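Local coordinates for Tat pathway signal sequence domain protein (Parabacteroides merdae, PDB 4Q9A) that probably hydrolyses ester bonds as a GDSL-like lipase or acylhydrolase of the SGNH hydrolase clan, its natural substrate not being established, at residues 15-20 and 95-100. Numbering follows the deposited sequence.
Sequences NLKKDC and QPDVLS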
# COMPACT_ATOMS: atom_id res chain seq x y z
N ASN A 15 5.63 -10.33 18.80
CA ASN A 15 4.86 -9.68 19.85
C ASN A 15 5.20 -8.18 19.84
O ASN A 15 6.37 -7.82 19.90
CB ASN A 15 5.12 -10.33 21.23
CG ASN A 15 4.99 -11.85 21.29
OD1 ASN A 15 3.88 -12.41 21.27
ND2 ASN A 15 6.12 -12.56 21.41
N LEU A 16 4.19 -7.31 19.69
CA LEU A 16 4.40 -5.87 19.65
C LEU A 16 3.90 -5.20 20.90
O LEU A 16 2.85 -5.58 21.43
CB LEU A 16 3.68 -5.23 18.45
CG LEU A 16 3.98 -5.77 17.04
CD1 LEU A 16 3.02 -5.18 16.07
CD2 LEU A 16 5.40 -5.47 16.58
N LYS A 17 4.60 -4.15 21.35
CA LYS A 17 4.22 -3.35 22.51
C LYS A 17 3.81 -1.95 22.04
O LYS A 17 3.96 -1.64 20.87
CB LYS A 17 5.40 -3.27 23.51
CG LYS A 17 6.69 -2.67 22.94
CD LYS A 17 7.71 -2.61 24.04
CE LYS A 17 9.05 -2.15 23.58
NZ LYS A 17 10.08 -2.41 24.62
N LYS A 18 3.31 -1.10 22.96
CA LYS A 18 2.99 0.29 22.61
C LYS A 18 4.29 0.99 22.23
O LYS A 18 5.34 0.71 22.82
CB LYS A 18 2.25 1.03 23.75
CG LYS A 18 1.50 2.29 23.28
CD LYS A 18 0.75 3.00 24.41
CE LYS A 18 1.61 3.98 25.21
NZ LYS A 18 1.81 5.28 24.52
N ASP A 19 4.23 1.85 21.20
CA ASP A 19 5.35 2.64 20.69
C ASP A 19 6.55 1.75 20.30
O ASP A 19 7.70 2.19 20.39
CB ASP A 19 5.76 3.75 21.69
CG ASP A 19 4.60 4.51 22.30
OD1 ASP A 19 3.80 5.09 21.53
OD2 ASP A 19 4.51 4.56 23.55
N CYS A 20 6.29 0.52 19.82
CA CYS A 20 7.33 -0.42 19.38
C CYS A 20 8.03 0.09 18.12
O CYS A 20 7.39 0.68 17.25
CB CYS A 20 6.74 -1.81 19.15
SG CYS A 20 5.48 -1.86 17.83
N GLN A 95 17.65 0.87 18.06
CA GLN A 95 17.26 -0.06 19.13
C GLN A 95 15.93 -0.72 18.72
O GLN A 95 14.93 -0.58 19.43
CB GLN A 95 17.17 0.65 20.48
CG GLN A 95 18.52 0.88 21.10
CD GLN A 95 18.39 1.80 22.26
OE1 GLN A 95 17.72 1.49 23.25
NE2 GLN A 95 19.02 2.97 22.14
N PRO A 96 15.86 -1.36 17.51
CA PRO A 96 14.58 -1.91 17.05
C PRO A 96 14.03 -3.05 17.90
O PRO A 96 14.76 -3.97 18.29
CB PRO A 96 14.89 -2.40 15.64
CG PRO A 96 16.37 -2.64 15.63
CD PRO A 96 16.92 -1.58 16.51
N ASP A 97 12.73 -2.98 18.17
CA ASP A 97 12.00 -4.01 18.89
C ASP A 97 11.78 -5.22 17.95
O ASP A 97 11.82 -6.38 18.37
CB ASP A 97 10.68 -3.43 19.43
CG ASP A 97 10.90 -2.40 20.54
OD1 ASP A 97 11.55 -2.74 21.55
OD2 ASP A 97 10.40 -1.26 20.41
N VAL A 98 11.58 -4.91 16.65
CA VAL A 98 11.38 -5.86 15.57
C VAL A 98 12.26 -5.43 14.39
O VAL A 98 12.11 -4.32 13.86
CB VAL A 98 9.89 -5.99 15.17
CG1 VAL A 98 9.71 -6.90 13.96
CG2 VAL A 98 9.06 -6.50 16.34
N LEU A 99 13.20 -6.29 14.01
CA LEU A 99 14.11 -6.02 12.90
C LEU A 99 13.86 -7.02 11.77
O LEU A 99 13.79 -8.21 12.01
CB LEU A 99 15.58 -6.06 13.41
CG LEU A 99 16.70 -6.10 12.38
CD1 LEU A 99 16.87 -4.76 11.67
CD2 LEU A 99 17.97 -6.54 13.01
N SER A 100 13.73 -6.53 10.54
CA SER A 100 13.47 -7.34 9.36
C SER A 100 14.65 -7.22 8.40
O SER A 100 15.12 -6.11 8.11
CB SER A 100 12.16 -6.92 8.69
OG SER A 100 12.01 -7.56 7.43
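K17 and D97 carry the polar half of this contact, a salt bridge in which NZ of K17 stands 3.4 Å from OD1 of D97. The lysine comes to the carboxylate with the end of its chain, crossing the aspartate side chain at about a right angle, and its CE lies 3.3 Å from the same OD1. Its first torsion sets CG between the backbone N and the carbonyl carbon (chi1 59°), and from there the extended chain spans the gap to the acid. The other carboxylate oxygen turns to the backbone: OD2 of D97 rests 3.3 Å from CA of C20 and accepts a hydrogen bond from the amide N of V21, the next residue along. One carboxylate thus serves a surface charge through OD1 and the start of a strand through OD2, an example of how a single side chain can tie the approach to one strand to the first amide of its parallel neighbour. Replacing D97 by alanine removes both oxygens, which would probably leave K17 without this countercharge and the amide of V21 without its side-chain acceptor. One residue further along, where V98 is buried, a small apolar touch follows, CD2 of L16 meeting CG2 of V98 at 3.8 Å, the two side chains again crossing at roughly a right angle. Behind the first shell, a type II turn from K17 to C20 shapes the approach, closed by a weak hydrogen bond from N of C20 to O of K17. In the fold, the contact joins the loop before strand 21-26 to the beginning of strand 98-102, its parallel neighbour in the five-stranded sheet, where V98 also packs on V144 of strand 142-146 and L16 on L228, beyond helix 212-226.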